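Local atomic coordinates of SWD1-like protein (Myceliophthora thermophila, PDB entry 6E29), a protein that probably serves as a WD-repeat subunit of the COMPASS histone H3K4 methyltransferase complex, represented here by its beta-propeller domain. Residues B[48-53]-B[60-65]; B[39-44]-B[73-78]. All blocks are in the same frame, centred on the assembly; numbering follows the deposited sequence.

In the fold
The chain enters the propeller through strand 19-23, which joins the sheet of the C-terminal strand 339-343, and then builds a four-stranded antiparallel blade from 28-33, 39-44, 48-53 and 58-64. Contact 1 pairs the last two of these strands and closes the short hairpin connection between them. The chain then passes to 70-75, the first strand of the next blade, where contact 2 brings it back against 39-44 and closes a loop of 28 residues. Contact 1 is nested within that loop. The two contacts share a sheet, since V50 and W52 pair with S42 and L40: contact 1 completes the blade outward, while contact 2 joins it to its neighbour.

Contact 1. Residues B[48-53]-B[60-65]; sequences TVVIWD and ARKLRG
With chi1 at -56°, I51 carries CG1 beside its backbone N, while R61, at 52°, sets CG between its own N and carbonyl carbon; paired across the strands and on the same face, the two side chains run side by side, R61 CG lying 3.7 Å from I51 CG1. L63 comes in next to them, its CD1 4.0 Å from V49 CG1 and also against I51 CG1. On this face V49 and I51 also pack on L82 of the following blade. On the other face, T48 directs CG2 at the chain opposite, 3.4 Å from L63 O and 3.9 Å from R64 CG, so the methyl lies alongside the root of the arginine. Serine in place of T48 would lose this methyl and is likely to leave a gap beside the R64 chain and over the L63 carbonyl.

The strands form the outer hairpin of a WD-repeat blade, and W52-D53 supplies the name-giving dipeptide. V49 and L63 exchange two nearly straight hydrogen bonds, L63 N to V49 O being 2.7 Å, and I51 N donates to R61 O. At the turn end, A60 and R61 both face I51 in a classic beta bulge: I51 O takes a 2.8 Å bond from A60 N and a weak one from R61 N. The backbone groups of V49 and I51 are thus met by the outer strand, and their side chains present carbon to L82.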
ATOM      1  N   THR B  48     -12.313   4.198  13.506  1.00 39.23           N
ATOM      2  CA  THR B  48     -13.368   3.267  13.132  1.00 39.42           C
ATOM      3  C   THR B  48     -13.164   2.753  11.704  1.00 39.57           C
ATOM      4  O   THR B  48     -12.683   3.471  10.825  1.00 40.46           O
ATOM      5  CB  THR B  48     -14.741   3.927  13.257  1.00 41.68           C
ATOM      6  OG1 THR B  48     -14.876   4.506  14.555  1.00 46.88           O
ATOM      7  CG2 THR B  48     -15.850   2.901  13.043  1.00 41.50           C
ATOM      8  N   VAL B  49     -13.552   1.497  11.475  1.00 38.75           N
ATOM      9  CA  VAL B  49     -13.544   0.894  10.153  1.00 35.29           C
ATOM     10  C   VAL B  49     -14.970   0.565   9.747  1.00 36.08           C
ATOM     11  O   VAL B  49     -15.735   0.036  10.555  1.00 41.72           O
ATOM     12  CB  VAL B  49     -12.671  -0.369  10.110  1.00 34.82           C
ATOM     13  CG1 VAL B  49     -12.786  -1.029   8.710  1.00 38.67           C
ATOM     14  CG2 VAL B  49     -11.215   0.027  10.398  1.00 36.84           C
ATOM     15  N   VAL B  50     -15.338   0.929   8.511  1.00 37.55           N
ATOM     16  CA  VAL B  50     -16.695   0.772   8.015  1.00 35.41           C
ATOM     17  C   VAL B  50     -16.685  -0.188   6.829  1.00 34.25           C
ATOM     18  O   VAL B  50     -15.836  -0.094   5.939  1.00 36.26           O
ATOM     19  CB  VAL B  50     -17.326   2.131   7.640  1.00 50.23           C
ATOM     20  CG1 VAL B  50     -18.767   1.940   7.142  1.00 41.92           C
ATOM     21  CG2 VAL B  50     -17.327   3.040   8.857  1.00 46.44           C
ATOM     22  N   ILE B  51     -17.599  -1.140   6.850  1.00 37.44           N
ATOM     23  CA  ILE B  51     -17.783  -2.095   5.768  1.00 35.15           C
ATOM     24  C   ILE B  51     -19.052  -1.662   5.046  1.00 36.43           C
ATOM     25  O   ILE B  51     -20.133  -1.705   5.634  1.00 40.19           O
ATOM     26  CB  ILE B  51     -17.930  -3.525   6.302  1.00 36.62           C
ATOM     27  CG1 ILE B  51     -16.709  -3.905   7.180  1.00 36.56           C
ATOM     28  CG2 ILE B  51     -18.236  -4.479   5.155  1.00 36.39           C
ATOM     29  CD1 ILE B  51     -15.346  -3.562   6.476  1.00 34.16           C
ATOM     30  N   TRP B  52     -18.920  -1.227   3.785  1.00 33.83           N
ATOM     31  CA  TRP B  52     -20.068  -0.821   2.964  1.00 34.21           C
ATOM     32  C   TRP B  52     -20.490  -1.969   2.064  1.00 34.51           C
ATOM     33  O   TRP B  52     -19.666  -2.533   1.347  1.00 33.27           O
ATOM     34  CB  TRP B  52     -19.717   0.374   2.083  1.00 37.90           C
ATOM     35  CG  TRP B  52     -19.295   1.579   2.808  1.00 41.12           C
ATOM     36  CD1 TRP B  52     -18.037   1.877   3.281  1.00 45.54           C
ATOM     37  CD2 TRP B  52     -20.119   2.698   3.126  1.00 34.74           C
ATOM     38  NE1 TRP B  52     -18.050   3.112   3.899  1.00 36.35           N
ATOM     39  CE2 TRP B  52     -19.305   3.645   3.785  1.00 36.83           C
ATOM     40  CE3 TRP B  52     -21.464   3.005   2.892  1.00 41.84           C
ATOM     41  CZ2 TRP B  52     -19.806   4.851   4.242  1.00 37.69           C
ATOM     42  CZ3 TRP B  52     -21.937   4.198   3.317  1.00 42.41           C
ATOM     43  CH2 TRP B  52     -21.114   5.107   3.996  1.00 42.04           C
ATOM     44  N   ASP B  53     -21.777  -2.314   2.105  1.00 38.69           N
ATOM     45  CA  ASP B  53     -22.367  -3.234   1.143  1.00 46.40           C
ATOM     46  C   ASP B  53     -22.585  -2.480  -0.170  1.00 35.77           C
ATOM     47  O   ASP B  53     -23.417  -1.574  -0.223  1.00 39.94           O
ATOM     48  CB  ASP B  53     -23.677  -3.757   1.724  1.00 49.82           C
ATOM     49  CG  ASP B  53     -24.324  -4.834   0.883  1.00 55.63           C
ATOM     50  OD1 ASP B  53     -24.902  -5.777   1.466  1.00 57.85           O
ATOM     51  OD2 ASP B  53     -24.280  -4.743  -0.357  1.00 49.06           O
ATOM     52  N   ALA B  60     -22.804  -1.952   6.300  1.00 46.29           N
ATOM     53  CA  ALA B  60     -23.076  -3.309   6.745  1.00 43.24           C
ATOM     54  C   ALA B  60     -22.577  -3.530   8.157  1.00 51.53           C
ATOM     55  O   ALA B  60     -23.251  -4.187   8.954  1.00 52.77           O
ATOM     56  CB  ALA B  60     -22.433  -4.330   5.813  1.00 50.07           C
ATOM     57  N   ARG B  61     -21.418  -2.978   8.497  1.00 44.98           N
ATOM     58  CA  ARG B  61     -21.020  -3.005   9.895  1.00 57.69           C
ATOM     59  C   ARG B  61     -19.943  -1.967  10.158  1.00 43.17           C
ATOM     60  O   ARG B  61     -19.258  -1.493   9.246  1.00 40.58           O
ATOM     61  CB  ARG B  61     -20.557  -4.399  10.308  1.00 62.23           C
ATOM     62  CG  ARG B  61     -19.502  -4.998   9.428  1.00 57.55           C
ATOM     63  CD  ARG B  61     -18.817  -6.172  10.142  1.00 50.63           C
ATOM     64  NE  ARG B  61     -19.692  -6.996  10.975  1.00 70.53           N
ATOM     65  CZ  ARG B  61     -20.346  -8.056  10.512  1.00 59.98           C
ATOM     66  NH1 ARG B  61     -20.210  -8.379   9.233  1.00 80.17           N
ATOM     67  NH2 ARG B  61     -21.101  -8.800  11.303  1.00 51.21           N
ATOM     68  N   LYS B  62     -19.860  -1.579  11.426  1.00 44.36           N
ATOM     69  CA  LYS B  62     -18.843  -0.662  11.924  1.00 50.76           C
ATOM     70  C   LYS B  62     -17.971  -1.406  12.931  1.00 59.49           C
ATOM     71  O   LYS B  62     -18.497  -2.029  13.866  1.00 52.87           O
ATOM     72  CB  LYS B  62     -19.498   0.564  12.579  1.00 46.33           C
ATOM     73  CG  LYS B  62     -20.150   1.558  11.605  1.00 43.95           C
ATOM     74  CD  LYS B  62     -21.078   2.499  12.336  1.00 62.14           C
ATOM     75  CE  LYS B  62     -21.299   3.799  11.581  1.00 62.91           C
ATOM     76  NZ  LYS B  62     -21.731   3.537  10.181  1.00 79.47           N
ATOM     77  N   LEU B  63     -16.644  -1.317  12.749  1.00 51.57           N
ATOM     78  CA  LEU B  63     -15.642  -1.978  13.578  1.00 44.64           C
ATOM     79  C   LEU B  63     -14.863  -0.914  14.333  1.00 48.47           C
ATOM     80  O   LEU B  63     -14.219  -0.054  13.723  1.00 49.30           O
ATOM     81  CB  LEU B  63     -14.691  -2.831  12.731  1.00 41.50           C
ATOM     82  CG  LEU B  63     -15.385  -3.714  11.680  1.00 45.86           C
ATOM     83  CD1 LEU B  63     -14.363  -4.199  10.651  1.00 46.45           C
ATOM     84  CD2 LEU B  63     -16.092  -4.898  12.328  1.00 56.65           C
ATOM     85  N   ARG B  64     -14.919  -0.969  15.654  1.00 45.78           N
ATOM     86  CA  ARG B  64     -14.241   0.020  16.489  1.00 49.76           C
ATOM     87  C   ARG B  64     -13.194  -0.724  17.304  1.00 58.92           C
ATOM     88  O   ARG B  64     -13.513  -1.427  18.266  1.00 56.08           O
ATOM     89  CB  ARG B  64     -15.263   0.796  17.338  1.00 53.27           C
ATOM     90  CG  ARG B  64     -16.468   1.266  16.484  1.00 57.14           C
ATOM     91  CD  ARG B  64     -17.317   2.360  17.134  1.00 63.83           C
ATOM     92  NE  ARG B  64     -18.712   2.330  16.689  1.00 60.29           N
ATOM     93  CZ  ARG B  64     -19.333   3.359  16.117  1.00 76.71           C
ATOM     94  NH1 ARG B  64     -18.656   4.480  15.883  1.00 79.24           N
ATOM     95  NH2 ARG B  64     -20.617   3.265  15.751  1.00 69.77           N
ATOM     96  N   GLY B  65     -11.937  -0.610  16.880  1.00 53.48           N
ATOM     97  CA  GLY B  65     -10.856  -1.249  17.592  1.00 49.75           C
ATOM     98  C   GLY B  65      -9.681  -0.310  17.664  1.00 54.98           C
ATOM     99  O   GLY B  65      -8.819  -0.438  18.533  1.00 50.17           O
TER

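Contact 2. Residues B[39-44]-B[73-78]; sequences FLASGR and LSWSRC
At the interface between two neighbouring propeller blades, A41 of strand 39-44, second in its blade, meets L73 and W75 of strand 70-75, the innermost strand of the next. The A41 methyl sits between the two larger side chains, with CB 3.7 Å from W75 CZ2 and 3.9 Å from L73 CD1. Its approach to the indole is oblique, whereas the A41 backbone N lies in the ring plane at the edge, 3.9 Å from W75 CZ2. L73 CD1 reaches past the methyl to the main chain, 3.6 Å from A41 O, and also touches the amide N of G43.

In a WD40 propeller such blades are separate sheets packed face against face, and here the two strand axes come no nearer than 8.5 Å, with no hydrogen bond joining the segments; side chains bridge the distance. W75 and L73 share this work. With chi1 at -71° the CG of W75 stands beside the backbone N, and chi2 of 83° turns the indole so that its CH2 lies 3.9 Å from F39 CB, an oblique approach, while the F39 ring leads away. The buried W75 NE1 is satisfied by the carbonyl of R32, in the first strand of the opposing blade, and R32 NH1 in return bonds to L73 O. L82, from the second strand of the same blade as W75, packs on both A41 and the indole.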
ATOM      1  N   PHE B  39     -18.028  -5.523  -1.605  1.00 26.26           N
ATOM      2  CA  PHE B  39     -17.894  -4.794  -0.354  1.00 25.55           C
ATOM      3  C   PHE B  39     -16.702  -3.839  -0.421  1.00 32.76           C
ATOM      4  O   PHE B  39     -15.693  -4.100  -1.087  1.00 28.35           O
ATOM      5  CB  PHE B  39     -17.703  -5.743   0.870  1.00 29.56           C
ATOM      6  CG  PHE B  39     -18.906  -6.506   1.242  1.00 30.69           C
ATOM      7  CD1 PHE B  39     -19.871  -5.929   2.035  1.00 33.15           C
ATOM      8  CD2 PHE B  39     -19.095  -7.812   0.793  1.00 39.36           C
ATOM      9  CE1 PHE B  39     -21.014  -6.656   2.394  1.00 46.02           C
ATOM     10  CE2 PHE B  39     -20.263  -8.535   1.144  1.00 38.22           C
ATOM     11  CZ  PHE B  39     -21.193  -7.949   1.931  1.00 36.70           C
ATOM     12  N   LEU B  40     -16.826  -2.732   0.307  1.00 26.73           N
ATOM     13  CA  LEU B  40     -15.776  -1.724   0.378  1.00 27.78           C
ATOM     14  C   LEU B  40     -15.518  -1.426   1.836  1.00 31.17           C
ATOM     15  O   LEU B  40     -16.459  -1.248   2.617  1.00 34.94           O
ATOM     16  CB  LEU B  40     -16.174  -0.447  -0.355  1.00 30.72           C
ATOM     17  CG  LEU B  40     -15.205   0.718  -0.161  1.00 34.18           C
ATOM     18  CD1 LEU B  40     -13.960   0.509  -1.032  1.00 27.69           C
ATOM     19  CD2 LEU B  40     -15.929   2.013  -0.501  1.00 36.64           C
ATOM     20  N   ALA B  41     -14.250  -1.446   2.231  1.00 25.06           N
ATOM     21  CA  ALA B  41     -13.908  -1.056   3.572  1.00 22.66           C
ATOM     22  C   ALA B  41     -13.409   0.375   3.581  1.00 32.30           C
ATOM     23  O   ALA B  41     -12.718   0.805   2.657  1.00 31.53           O
ATOM     24  CB  ALA B  41     -12.823  -1.972   4.137  1.00 26.81           C
ATOM     25  N   SER B  42     -13.770   1.096   4.613  1.00 28.89           N
ATOM     26  CA  SER B  42     -13.354   2.474   4.819  1.00 34.75           C
ATOM     27  C   SER B  42     -12.753   2.599   6.217  1.00 35.27           C
ATOM     28  O   SER B  42     -13.268   2.025   7.175  1.00 35.51           O
ATOM     29  CB  SER B  42     -14.568   3.423   4.635  1.00 35.45           C
ATOM     30  OG  SER B  42     -14.206   4.757   4.859  1.00 57.70           O
ATOM     31  N   GLY B  43     -11.651   3.331   6.351  1.00 30.85           N
ATOM     32  CA  GLY B  43     -11.078   3.614   7.662  1.00 27.78           C
ATOM     33  C   GLY B  43     -11.209   5.109   7.867  1.00 38.00           C
ATOM     34  O   GLY B  43     -11.223   5.873   6.887  1.00 33.78           O
ATOM     35  N   ARG B  44     -11.345   5.524   9.129  1.00 40.63           N
ATOM     36  CA  ARG B  44     -11.680   6.904   9.470  1.00 36.38           C
ATOM     37  C   ARG B  44     -10.628   7.504  10.381  1.00 34.28           C
ATOM     38  O   ARG B  44      -9.821   6.800  11.006  1.00 39.60           O
ATOM     39  CB  ARG B  44     -13.071   7.003  10.140  1.00 38.10           C
ATOM     40  CG  ARG B  44     -14.014   5.917   9.626  1.00 38.23           C
ATOM     41  CD  ARG B  44     -15.461   6.096   9.942  1.00 35.51           C
ATOM     42  NE  ARG B  44     -15.729   6.714  11.214  1.00 42.96           N
ATOM     43  CZ  ARG B  44     -16.952   6.802  11.747  1.00 50.62           C
ATOM     44  NH1 ARG B  44     -17.997   6.275  11.112  1.00 37.90           N
ATOM     45  NH2 ARG B  44     -17.123   7.402  12.919  1.00 44.74           N
ATOM     46  N   LEU B  73      -5.693  -0.944   4.944  1.00 26.50           N
ATOM     47  CA  LEU B  73      -6.695  -2.001   4.967  1.00 24.99           C
ATOM     48  C   LEU B  73      -6.294  -3.045   3.959  1.00 29.91           C
ATOM     49  O   LEU B  73      -5.948  -2.699   2.833  1.00 34.64           O
ATOM     50  CB  LEU B  73      -8.092  -1.489   4.554  1.00 25.18           C
ATOM     51  CG  LEU B  73      -8.649  -0.375   5.399  1.00 26.01           C
ATOM     52  CD1 LEU B  73      -9.735   0.396   4.578  1.00 33.28           C
ATOM     53  CD2 LEU B  73      -9.263  -0.958   6.709  1.00 29.32           C
ATOM     54  N   SER B  74      -6.409  -4.311   4.346  1.00 28.15           N
ATOM     55  CA  SER B  74      -5.972  -5.428   3.529  1.00 25.22           C
ATOM     56  C   SER B  74      -6.924  -6.588   3.747  1.00 30.83           C
ATOM     57  O   SER B  74      -7.105  -7.028   4.888  1.00 30.61           O
ATOM     58  CB  SER B  74      -4.535  -5.821   3.935  1.00 32.91           C
ATOM     59  OG  SER B  74      -4.101  -7.000   3.299  1.00 30.99           O
ATOM     60  N   TRP B  75      -7.501  -7.089   2.667  1.00 29.96           N
ATOM     61  CA  TRP B  75      -8.518  -8.124   2.742  1.00 37.37           C
ATOM     62  C   TRP B  75      -7.899  -9.489   2.514  1.00 33.41           C
ATOM     63  O   TRP B  75      -6.957  -9.623   1.742  1.00 38.58           O
ATOM     64  CB  TRP B  75      -9.588  -7.935   1.683  1.00 29.82           C
ATOM     65  CG  TRP B  75     -10.543  -6.783   1.842  1.00 28.75           C
ATOM     66  CD1 TRP B  75     -10.333  -5.449   1.467  1.00 29.15           C
ATOM     67  CD2 TRP B  75     -11.895  -6.858   2.315  1.00 31.29           C
ATOM     68  NE1 TRP B  75     -11.482  -4.721   1.702  1.00 26.89           N
ATOM     69  CE2 TRP B  75     -12.449  -5.557   2.223  1.00 28.77           C
ATOM     70  CE3 TRP B  75     -12.685  -7.896   2.840  1.00 38.15           C
ATOM     71  CZ2 TRP B  75     -13.760  -5.267   2.631  1.00 35.66           C
ATOM     72  CZ3 TRP B  75     -14.007  -7.608   3.225  1.00 39.48           C
ATOM     73  CH2 TRP B  75     -14.523  -6.306   3.129  1.00 32.06           C
ATOM     74  N   SER B  76      -8.480 -10.503   3.145  1.00 32.17           N
ATOM     75  CA  SER B  76      -8.047 -11.875   2.910  1.00 35.72           C
ATOM     76  C   SER B  76      -8.544 -12.330   1.539  1.00 46.40           C
ATOM     77  O   SER B  76      -9.472 -11.749   0.975  1.00 41.84           O
ATOM     78  CB  SER B  76      -8.579 -12.821   3.996  1.00 38.73           C
ATOM     79  OG  SER B  76     -10.000 -12.955   3.916  1.00 42.83           O
ATOM     80  N   ARG B  77      -7.938 -13.408   1.019  1.00 39.79           N
ATOM     81  CA  ARG B  77      -8.315 -13.898  -0.311  1.00 47.12           C
ATOM     82  C   ARG B  77      -9.805 -14.206  -0.375  1.00 52.86           C
ATOM     83  O   ARG B  77     -10.462 -13.972  -1.399  1.00 53.17           O
ATOM     84  CB  ARG B  77      -7.491 -15.143  -0.658  1.00 57.28           C
ATOM     85  CG  ARG B  77      -7.706 -15.728  -2.086  1.00 65.88           C
ATOM     86  CD  ARG B  77      -8.046 -14.643  -3.134  1.00 71.35           C
ATOM     87  NE  ARG B  77      -7.658 -14.946  -4.519  1.00 71.76           N
ATOM     88  CZ  ARG B  77      -8.414 -14.650  -5.580  1.00 76.02           C
ATOM     89  NH1 ARG B  77      -9.596 -14.067  -5.407  1.00 81.37           N
ATOM     90  NH2 ARG B  77      -8.002 -14.938  -6.814  1.00 66.52           N
ATOM     91  N   CYS B  78     -10.361 -14.656   0.742  1.00 46.26           N
ATOM     92  CA  CYS B  78     -11.705 -15.196   0.824  1.00 49.77           C
ATOM     93  C   CYS B  78     -12.741 -14.133   1.161  1.00 48.34           C
ATOM     94  O   CYS B  78     -13.944 -14.432   1.170  1.00 49.79           O
ATOM     95  CB  CYS B  78     -11.738 -16.330   1.884  1.00 41.52           C
ATOM     96  SG  CYS B  78     -11.101 -15.838   3.518  1.00 57.67           S
TER